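Local coordinates for protein alpha-rhamnosidase (Dictyoglomus thermophilum, PDB 6I60) that probably hydrolyses terminal non-reducing alpha-L-rhamnose residues in alpha-L-rhamnosides, at residues A[86-91]-A[100-105]; A[113-118]-A[133-138]; A[880-885]-A[899-904]. One frame throughout, in Å; residues are numbered along the deposited sequence.

Overall arrangement
Contacts 1 and 2 share the N-terminal immunoglobulin-like domain; their centres lie 11 Å apart. They touch where V87 CG2 packs on Y113 CD2 at 4.2 Å, and both reach one sheet, in which strand 88-89 is an outer strand and strands 112-120 and 133-137 lie further in. Contact 1 also joins that edge to the chain leaving strand 99-101, an outer strand of the three-stranded sheet. Contact 3 belongs to the C-terminal domain, its centre 50 Å from that of contact 1 and 49 Å from that of contact 2, its nearest atoms about 26 Å from contact 2. All three are structural packing; Y656, E659 and L660, which bind 2-(2-ethoxyethoxy)ethanol, belong to none of the segments.

Contact 1: A[86-91]-A[100-105]; sequences DVWDTG and IKYEGK
The indole of W88 lies flat against bare backbone: residues 102-104 run across one of its faces, and G104 CA sits over the five-membered ring, 3.5 Å from its centroid, in a CH-pi contact. Having no side chain, G104 lets the main chain settle on the ring. E103 N covers the same face nearer the rim, and E103 CB reaches W88 CZ2 at 3.5 Å. T90 CG2, from two residues further along, sits over the opposite face, near its rim. With W88 CG anti to its own N (chi1 -157°), the indole extends along segment 100-105 as far as K101 O. Y102 turns the edge of its ring toward the six-membered ring of W88 in an offset edge-to-face pair, centroids 5.0 Å apart and planes at 74°. G104 N in turn lies over the centre of the Y102 ring. Replacing W88 by an alanine would probably leave the main chain of 102-104 without its flat cover and the Y102 edge without the face it meets. Beside the rings one hydrogen bond links the main chains, from K105 N to V87 O at 2.7 Å, almost straight and nearly along the C=O axis; next to it V87 CB packs on K105 CB. Beyond W88, D89 OD1 accepts from G91 N in an Asx turn and is also held by Q70 NE2. V87 and W88 both face V73 of strand 68-74, a classic beta bulge at edge strand 88-89; Y102, packing on F53, links it to the facing sheet of an immunoglobulin-like beta sandwich.

Contact 2: A[113-118]-A[133-138]; sequences YFWKVR and NTFETG
Y113, F135 and W115 form an aromatic cluster on one side of two neighbouring antiparallel strands, 113-118 and 133-137, in the five-stranded sheet of the immunoglobulin-like sandwich. Y113 pairs with F135 and W115 with N133, each pair closed by two backbone hydrogen bonds; the straightest are Y113 N to F135 O and N133 N to W115 O, both 3.0 Å. F114 and T134 form the non-hydrogen-bonded pair between them. Packing is densest on the aromatic side, which faces the other sheet of the domain: W115 meets F53 edge-to-face, and F135 packs on C37. Y113 CB lies over the face of the F135 ring, 3.8 Å from its centroid, while the two ring planes are only 16° apart but displaced, with little overlap. F135 has CG set between its backbone N and carbonyl carbon (chi1 62°), which swings the ring across to the neighbouring strand, where its edge turns toward the five-membered ring of W115, planes at 70°. T137 CG2 comes to the edge of the Y113 ring, whose hydroxyl bonds to E108 N beyond the two strands. On the opposite side F114 and T134, both partly exposed, make a looser pair. They run alongside each other, and F114 CD2 touches T134 OG1 at 3.4 Å. N133, at the partly exposed end of the cluster, lays its CB alongside the indole nitrogen of W115. A water accepts from W115 NE1 at 2.7 Å and donates weakly to T134 O.

Contact 3: A[880-885]-A[899-904]; sequences NIFSMR and PKLFER
F882 and P899 carry the apolar part of this contact: CE2 of the phenylalanine ring reaches P899 CD at 3.8 Å, the two side chains crossing at about a right angle. F882 CG stands anti to the backbone N (chi1 -178°), which carries the ring out from its strand toward segment 899-904. M884 CE approaches the same proline carbon, P899 CD, more distantly at 4.4 Å, and L901 CD1 lies 4.3 Å from F882 CD1 on another part of the ring. F882, M884 and P899, all buried, lie between the two sheets of the C-terminal beta sandwich, with exposed L901 at the margin: strand 882-888 belongs to the seven-stranded antiparallel sheet, strand 893-899 to the five-stranded one, and the chain crosses from one to the other between them. M884 also packs on V896 and V898, and P899 on Y927. Ring-to-backbone contact occurs at the other end, where F902 CE2 lies 3.6 Å from N880 O, while the F902 ring also packs on M941 of strand 935-941. Within its own segment F902 is backed by L901 CB, placed over the centre of one ring face. Polar bonding across the two segments is absent; N880 OD1 is instead hydrogen-bonded to T878 OG1.

Contact 1: A[86-91]-A[100-105]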
loop_
_atom_site.group_PDB
_atom_site.type_symbol
_atom_site.label_atom_id
_atom_site.label_comp_id
_atom_site.label_asym_id
_atom_site.label_seq_id
_atom_site.Cartn_x
_atom_site.Cartn_y
_atom_site.Cartn_z
ATOM N N ASP A 86 32.828 1.085 15.155
ATOM C CA ASP A 86 33.051 -0.305 15.543
ATOM C C ASP A 86 32.767 -1.254 14.387
ATOM O O ASP A 86 33.582 -2.127 14.071
ATOM C CB ASP A 86 32.196 -0.660 16.759
ATOM C CG ASP A 86 32.563 -2.005 17.353
ATOM O OD1 ASP A 86 32.553 -2.129 18.595
ATOM O OD2 ASP A 86 32.863 -2.939 16.579
ATOM N N VAL A 87 31.618 -1.104 13.734
ATOM C CA VAL A 87 31.309 -1.926 12.574
ATOM C C VAL A 87 31.060 -1.115 11.307
ATOM O O VAL A 87 31.045 -1.701 10.209
ATOM C CB VAL A 87 30.115 -2.863 12.854
ATOM C CG1 VAL A 87 30.275 -3.488 14.258
ATOM C CG2 VAL A 87 28.795 -2.152 12.665
ATOM N N TRP A 88 30.871 0.204 11.392
ATOM C CA TRP A 88 30.869 1.046 10.201
ATOM C C TRP A 88 31.273 2.467 10.563
ATOM O O TRP A 88 30.875 2.993 11.607
ATOM C CB TRP A 88 29.505 1.070 9.502
ATOM C CG TRP A 88 29.606 1.459 8.037
ATOM C CD1 TRP A 88 30.736 1.460 7.267
ATOM C CD2 TRP A 88 28.540 1.893 7.178
ATOM N NE1 TRP A 88 30.441 1.864 5.987
ATOM C CE2 TRP A 88 29.101 2.135 5.905
ATOM C CE3 TRP A 88 27.169 2.099 7.359
ATOM C CZ2 TRP A 88 28.337 2.574 4.822
ATOM C CZ3 TRP A 88 26.414 2.535 6.282
ATOM C CH2 TRP A 88 27.000 2.768 5.032
ATOM N N ASP A 89 32.051 3.088 9.674
ATOM C CA ASP A 89 32.407 4.502 9.795
ATOM C C ASP A 89 32.696 5.017 8.387
ATOM O O ASP A 89 33.781 4.779 7.849
ATOM C CB ASP A 89 33.601 4.704 10.718
ATOM C CG ASP A 89 33.818 6.164 11.081
ATOM O OD1 ASP A 89 33.499 7.043 10.247
ATOM O OD2 ASP A 89 34.312 6.432 12.198
ATOM N N THR A 90 31.720 5.711 7.799
ATOM C CA THR A 90 31.877 6.213 6.439
ATOM C C THR A 90 32.846 7.383 6.353
ATOM O O THR A 90 33.400 7.633 5.277
ATOM C CB THR A 90 30.523 6.648 5.874
ATOM O OG1 THR A 90 30.065 7.814 6.571
ATOM C CG2 THR A 90 29.505 5.544 6.035
ATOM N N GLY A 91 33.065 8.102 7.450
ATOM C CA GLY A 91 33.806 9.338 7.353
ATOM C C GLY A 91 32.961 10.394 6.658
ATOM O O GLY A 91 31.795 10.181 6.319
ATOM N N ILE A 100 20.953 6.018 2.125
ATOM C CA ILE A 100 22.207 5.315 1.890
ATOM C C ILE A 100 22.001 3.817 2.064
ATOM O O ILE A 100 21.160 3.367 2.850
ATOM C CB ILE A 100 23.328 5.815 2.829
ATOM C CG1 ILE A 100 23.201 7.320 3.066
ATOM C CG2 ILE A 100 24.696 5.486 2.252
ATOM C CD1 ILE A 100 23.433 8.160 1.828
ATOM N N LYS A 101 22.783 3.044 1.317
ATOM C CA LYS A 101 22.834 1.599 1.475
ATOM C C LYS A 101 23.983 1.231 2.405
ATOM O O LYS A 101 25.081 1.788 2.309
ATOM C CB LYS A 101 23.007 0.914 0.117
ATOM C CG LYS A 101 23.304 -0.579 0.189
ATOM C CD LYS A 101 24.076 -1.046 -1.039
ATOM C CE LYS A 101 23.952 -2.549 -1.240
ATOM N NZ LYS A 101 24.340 -2.970 -2.617
ATOM N N TYR A 102 23.716 0.295 3.314
ATOM C CA TYR A 102 24.710 -0.109 4.300
ATOM C C TYR A 102 25.900 -0.778 3.626
ATOM O O TYR A 102 25.743 -1.613 2.730
ATOM C CB TYR A 102 24.077 -1.057 5.318
ATOM C CG TYR A 102 25.052 -1.660 6.304
ATOM C CD1 TYR A 102 25.543 -0.915 7.366
ATOM C CD2 TYR A 102 25.470 -2.979 6.180
ATOM C CE1 TYR A 102 26.429 -1.462 8.272
ATOM C CE2 TYR A 102 26.356 -3.535 7.080
ATOM C CZ TYR A 102 26.831 -2.772 8.126
ATOM O OH TYR A 102 27.714 -3.314 9.031
ATOM N N GLU A 103 27.105 -0.405 4.069
ATOM C CA GLU A 103 28.339 -0.927 3.494
ATOM C C GLU A 103 29.387 -1.195 4.570
ATOM O O GLU A 103 30.590 -1.071 4.313
ATOM C CB GLU A 103 28.913 0.036 2.450
ATOM C CG GLU A 103 28.193 0.028 1.112
ATOM C CD GLU A 103 28.778 1.035 0.139
ATOM O OE1 GLU A 103 29.083 2.168 0.569
ATOM O OE2 GLU A 103 28.937 0.697 -1.053
ATOM N N GLY A 104 28.956 -1.558 5.773
ATOM C CA GLY A 104 29.851 -1.778 6.887
ATOM C C GLY A 104 30.215 -3.237 7.071
ATOM O O GLY A 104 30.125 -4.054 6.149
ATOM N N LYS A 105 30.645 -3.561 8.289
ATOM C CA LYS A 105 30.984 -4.936 8.625
ATOM C C LYS A 105 29.770 -5.839 8.438
ATOM O O LYS A 105 28.631 -5.427 8.673
ATOM C CB LYS A 105 31.495 -5.011 10.066
ATOM C CG LYS A 105 31.833 -6.412 10.548
ATOM C CD LYS A 105 33.141 -6.438 11.323
ATOM C CE LYS A 105 33.171 -7.598 12.306
ATOM N NZ LYS A 105 34.524 -7.795 12.895
#

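Contact 2: A[113-118]-A[133-138]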
loop_
_atom_site.group_PDB
_atom_site.type_symbol
_atom_site.label_atom_id
_atom_site.label_comp_id
_atom_site.label_asym_id
_atom_site.label_seq_id
_atom_site.Cartn_x
_atom_site.Cartn_y
_atom_site.Cartn_z
ATOM N N TYR A 113 22.352 -3.245 16.917
ATOM C CA TYR A 113 23.331 -2.249 16.518
ATOM C C TYR A 113 22.816 -0.848 16.826
ATOM O O TYR A 113 21.617 -0.628 17.019
ATOM C CB TYR A 113 23.669 -2.366 15.027
ATOM C CG TYR A 113 24.215 -3.718 14.632
ATOM C CD1 TYR A 113 23.363 -4.761 14.288
ATOM C CD2 TYR A 113 25.582 -3.953 14.604
ATOM C CE1 TYR A 113 23.859 -6.001 13.928
ATOM C CE2 TYR A 113 26.088 -5.188 14.246
ATOM C CZ TYR A 113 25.223 -6.209 13.909
ATOM O OH TYR A 113 25.729 -7.438 13.550
ATOM N N PHE A 114 23.749 0.100 16.870
ATOM C CA PHE A 114 23.455 1.497 17.145
ATOM C C PHE A 114 24.068 2.351 16.046
ATOM O O PHE A 114 25.098 1.991 15.468
ATOM C CB PHE A 114 23.999 1.930 18.516
ATOM C CG PHE A 114 23.650 0.986 19.636
ATOM C CD1 PHE A 114 24.392 -0.165 19.853
ATOM C CD2 PHE A 114 22.581 1.253 20.478
ATOM C CE1 PHE A 114 24.069 -1.034 20.876
ATOM C CE2 PHE A 114 22.256 0.388 21.507
ATOM C CZ PHE A 114 23.002 -0.756 21.706
ATOM N N TRP A 115 23.435 3.487 15.755
ATOM C CA TRP A 115 23.957 4.349 14.704
ATOM C C TRP A 115 23.511 5.788 14.918
ATOM O O TRP A 115 22.361 6.044 15.284
ATOM C CB TRP A 115 23.532 3.858 13.312
ATOM C CG TRP A 115 22.072 4.022 12.986
ATOM C CD1 TRP A 115 21.019 3.393 13.587
ATOM C CD2 TRP A 115 21.511 4.851 11.959
ATOM N NE1 TRP A 115 19.837 3.788 13.003
ATOM C CE2 TRP A 115 20.113 4.682 12.002
ATOM C CE3 TRP A 115 22.055 5.726 11.011
ATOM C CZ2 TRP A 115 19.252 5.354 11.135
ATOM C CZ3 TRP A 115 21.200 6.391 10.151
ATOM C CH2 TRP A 115 19.814 6.201 10.219
ATOM N N LYS A 116 24.440 6.714 14.695
ATOM C CA LYS A 116 24.182 8.144 14.642
ATOM C C LYS A 116 24.655 8.676 13.294
ATOM O O LYS A 116 25.262 7.954 12.499
ATOM C CB LYS A 116 24.883 8.883 15.789
ATOM C CG LYS A 116 25.258 8.001 16.966
ATOM C CD LYS A 116 26.363 8.629 17.802
ATOM C CE LYS A 116 27.711 8.520 17.107
ATOM N NZ LYS A 116 28.807 9.113 17.924
ATOM N N VAL A 117 24.381 9.953 13.033
ATOM C CA VAL A 117 24.779 10.549 11.761
ATOM C C VAL A 117 24.939 12.052 11.947
ATOM O O VAL A 117 24.198 12.684 12.706
ATOM C CB VAL A 117 23.768 10.205 10.639
ATOM C CG1 VAL A 117 22.436 10.886 10.875
ATOM C CG2 VAL A 117 24.327 10.577 9.274
ATOM N N ARG A 118 25.933 12.613 11.264
ATOM C CA ARG A 118 26.132 14.049 11.147
ATOM C C ARG A 118 25.961 14.465 9.694
ATOM O O ARG A 118 26.051 13.646 8.776
ATOM C CB ARG A 118 27.522 14.471 11.638
ATOM C CG ARG A 118 27.817 14.136 13.086
ATOM C CD ARG A 118 29.166 14.699 13.520
ATOM N NE ARG A 118 30.242 14.355 12.592
ATOM C CZ ARG A 118 31.499 14.122 12.958
ATOM N NH1 ARG A 118 31.844 14.198 14.235
ATOM N NH2 ARG A 118 32.412 13.821 12.046
ATOM N N ASN A 133 20.275 5.877 17.424
ATOM C CA ASN A 133 19.172 5.022 17.024
ATOM C C ASN A 133 19.607 3.560 17.106
ATOM O O ASN A 133 20.725 3.237 17.513
ATOM C CB ASN A 133 18.688 5.391 15.621
ATOM C CG ASN A 133 17.543 6.386 15.645
ATOM O OD1 ASN A 133 17.711 7.532 16.066
ATOM N ND2 ASN A 133 16.370 5.950 15.199
ATOM N N THR A 134 18.709 2.661 16.710
ATOM C CA THR A 134 18.929 1.240 16.930
ATOM C C THR A 134 18.220 0.440 15.849
ATOM O O THR A 134 17.096 0.769 15.464
ATOM C CB THR A 134 18.428 0.825 18.322
ATOM O OG1 THR A 134 19.382 1.227 19.313
ATOM C CG2 THR A 134 18.211 -0.680 18.412
ATOM N N PHE A 135 18.889 -0.599 15.351
ATOM C CA PHE A 135 18.239 -1.602 14.519
ATOM C C PHE A 135 18.731 -2.976 14.945
ATOM O O PHE A 135 19.935 -3.176 15.131
ATOM C CB PHE A 135 18.498 -1.361 13.023
ATOM C CG PHE A 135 19.945 -1.448 12.622
ATOM C CD1 PHE A 135 20.785 -0.357 12.764
ATOM C CD2 PHE A 135 20.456 -2.615 12.074
ATOM C CE1 PHE A 135 22.111 -0.432 12.385
ATOM C CE2 PHE A 135 21.783 -2.697 11.693
ATOM C CZ PHE A 135 22.610 -1.604 11.848
ATOM N N GLU A 136 17.799 -3.909 15.122
ATOM C CA GLU A 136 18.107 -5.261 15.569
ATOM C C GLU A 136 17.920 -6.238 14.417
ATOM O O GLU A 136 16.899 -6.198 13.722
ATOM C CB GLU A 136 17.220 -5.669 16.748
ATOM C CG GLU A 136 17.325 -7.143 17.113
ATOM C CD GLU A 136 16.770 -7.450 18.490
ATOM O OE1 GLU A 136 16.395 -6.501 19.210
ATOM O OE2 GLU A 136 16.702 -8.645 18.851
ATOM N N THR A 137 18.900 -7.113 14.223
ATOM C CA THR A 137 18.807 -8.130 13.189
ATOM C C THR A 137 18.005 -9.322 13.693
ATOM O O THR A 137 18.071 -9.680 14.873
ATOM C CB THR A 137 20.202 -8.579 12.750
ATOM O OG1 THR A 137 20.987 -8.902 13.902
ATOM C CG2 THR A 137 20.895 -7.473 11.969
ATOM N N GLY A 138 17.277 -9.944 12.784
ATOM C CA GLY A 138 16.479 -11.099 13.093
ATOM C C GLY A 138 17.329 -12.341 13.063
ATOM O O GLY A 138 18.437 -12.337 13.546
HETATM O O HOH W 1 17.548 2.314 13.313
#

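Contact 3: A[880-885]-A[899-904]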
loop_
_atom_site.group_PDB
_atom_site.type_symbol
_atom_site.label_atom_id
_atom_site.label_comp_id
_atom_site.label_asym_id
_atom_site.label_seq_id
_atom_site.Cartn_x
_atom_site.Cartn_y
_atom_site.Cartn_z
ATOM N N ASN A 880 -8.981 40.242 -6.687
ATOM C CA ASN A 880 -7.810 41.099 -6.812
ATOM C C ASN A 880 -6.511 40.382 -6.484
ATOM O O ASN A 880 -5.546 40.486 -7.248
ATOM C CB ASN A 880 -7.970 42.340 -5.916
ATOM C CG ASN A 880 -8.584 42.013 -4.567
ATOM O OD1 ASN A 880 -9.172 40.946 -4.380
ATOM N ND2 ASN A 880 -8.454 42.935 -3.618
ATOM N N ILE A 881 -6.452 39.646 -5.378
ATOM C CA ILE A 881 -5.211 39.052 -4.889
ATOM C C ILE A 881 -5.255 37.545 -5.095
ATOM O O ILE A 881 -6.255 36.895 -4.767
ATOM C CB ILE A 881 -4.975 39.388 -3.406
ATOM C CG1 ILE A 881 -5.184 40.882 -3.155
ATOM C CG2 ILE A 881 -3.582 38.950 -2.975
ATOM C CD1 ILE A 881 -6.136 41.185 -2.027
ATOM N N PHE A 882 -4.169 36.991 -5.630
ATOM C CA PHE A 882 -3.951 35.548 -5.675
ATOM C C PHE A 882 -2.817 35.224 -4.710
ATOM O O PHE A 882 -1.654 35.530 -4.989
ATOM C CB PHE A 882 -3.625 35.070 -7.088
ATOM C CG PHE A 882 -3.450 33.580 -7.195
ATOM C CD1 PHE A 882 -4.537 32.730 -7.066
ATOM C CD2 PHE A 882 -2.197 33.028 -7.410
ATOM C CE1 PHE A 882 -4.380 31.358 -7.156
ATOM C CE2 PHE A 882 -2.034 31.656 -7.502
ATOM C CZ PHE A 882 -3.126 30.821 -7.374
ATOM N N SER A 883 -3.156 34.618 -3.578
ATOM C CA SER A 883 -2.176 34.299 -2.552
ATOM C C SER A 883 -1.545 32.935 -2.818
ATOM O O SER A 883 -2.114 32.080 -3.499
ATOM C CB SER A 883 -2.820 34.315 -1.164
ATOM O OG SER A 883 -3.294 35.607 -0.831
ATOM N N MET A 884 -0.350 32.742 -2.264
ATOM C CA MET A 884 0.344 31.467 -2.382
ATOM C C MET A 884 1.380 31.357 -1.275
ATOM O O MET A 884 2.225 32.245 -1.127
ATOM C CB MET A 884 1.009 31.321 -3.754
ATOM C CG MET A 884 1.196 29.881 -4.190
ATOM S SD MET A 884 1.989 29.742 -5.800
ATOM C CE MET A 884 1.347 31.195 -6.620
ATOM N N ARG A 885 1.314 30.272 -0.504
ATOM C CA ARG A 885 2.267 30.008 0.567
ATOM C C ARG A 885 2.823 28.605 0.391
ATOM O O ARG A 885 2.064 27.631 0.393
ATOM C CB ARG A 885 1.618 30.155 1.945
ATOM C CG ARG A 885 2.595 29.999 3.098
ATOM C CD ARG A 885 1.875 29.797 4.418
ATOM N NE ARG A 885 2.752 30.045 5.559
ATOM C CZ ARG A 885 3.398 29.094 6.227
ATOM N NH1 ARG A 885 3.267 27.824 5.870
ATOM N NH2 ARG A 885 4.174 29.416 7.253
ATOM N N PRO A 899 0.548 31.516 -11.769
ATOM C CA PRO A 899 -0.203 31.723 -13.014
ATOM C C PRO A 899 -0.607 33.179 -13.190
ATOM O O PRO A 899 -1.079 33.835 -12.258
ATOM C CB PRO A 899 -1.434 30.826 -12.837
ATOM C CG PRO A 899 -1.627 30.748 -11.358
ATOM C CD PRO A 899 -0.259 30.851 -10.731
ATOM N N LYS A 900 -0.412 33.683 -14.407
ATOM C CA LYS A 900 -0.736 35.071 -14.737
ATOM C C LYS A 900 -2.206 35.135 -15.128
ATOM O O LYS A 900 -2.578 34.896 -16.278
ATOM C CB LYS A 900 0.169 35.589 -15.849
ATOM C CG LYS A 900 1.600 35.085 -15.777
ATOM C CD LYS A 900 2.535 35.975 -16.576
ATOM C CE LYS A 900 2.503 35.622 -18.052
ATOM N NZ LYS A 900 3.681 36.177 -18.775
ATOM N N LEU A 901 -3.055 35.459 -14.156
ATOM C CA LEU A 901 -4.488 35.588 -14.381
ATOM C C LEU A 901 -4.927 37.032 -14.588
ATOM O O LEU A 901 -6.124 37.281 -14.773
ATOM C CB LEU A 901 -5.267 34.977 -13.210
ATOM C CG LEU A 901 -4.701 33.686 -12.616
ATOM C CD1 LEU A 901 -5.309 33.407 -11.251
ATOM C CD2 LEU A 901 -4.922 32.508 -13.557
ATOM N N PHE A 902 -3.996 37.982 -14.569
ATOM C CA PHE A 902 -4.312 39.398 -14.679
ATOM C C PHE A 902 -3.422 40.051 -15.727
ATOM O O PHE A 902 -2.266 39.661 -15.911
ATOM C CB PHE A 902 -4.139 40.114 -13.333
ATOM C CG PHE A 902 -4.752 39.383 -12.173
ATOM C CD1 PHE A 902 -6.102 39.070 -12.165
ATOM C CD2 PHE A 902 -3.977 39.014 -11.084
ATOM C CE1 PHE A 902 -6.667 38.402 -11.094
ATOM C CE2 PHE A 902 -4.538 38.346 -10.010
ATOM C CZ PHE A 902 -5.884 38.039 -10.016
ATOM N N GLU A 903 -3.973 41.059 -16.408
ATOM C CA GLU A 903 -3.210 41.758 -17.438
ATOM C C GLU A 903 -2.024 42.496 -16.834
ATOM O O GLU A 903 -0.908 42.439 -17.362
ATOM C CB GLU A 903 -4.120 42.717 -18.204
ATOM C CG GLU A 903 -4.800 42.082 -19.406
ATOM C CD GLU A 903 -6.049 42.822 -19.835
ATOM O OE1 GLU A 903 -5.950 44.028 -20.149
ATOM O OE2 GLU A 903 -7.130 42.197 -19.859
ATOM N N ARG A 904 -2.249 43.192 -15.727
ATOM C CA ARG A 904 -1.190 43.821 -14.954
ATOM C C ARG A 904 -1.258 43.309 -13.523
ATOM O O ARG A 904 -2.346 43.050 -13.007
ATOM C CB ARG A 904 -1.312 45.338 -14.990
ATOM C CG ARG A 904 -0.242 46.052 -14.196
ATOM C CD ARG A 904 -0.810 47.143 -13.308
ATOM N NE ARG A 904 -2.204 47.488 -13.566
ATOM C CZ ARG A 904 -3.184 47.194 -12.724
ATOM N NH1 ARG A 904 -2.913 46.541 -11.605
ATOM N NH2 ARG A 904 -4.424 47.544 -12.987
#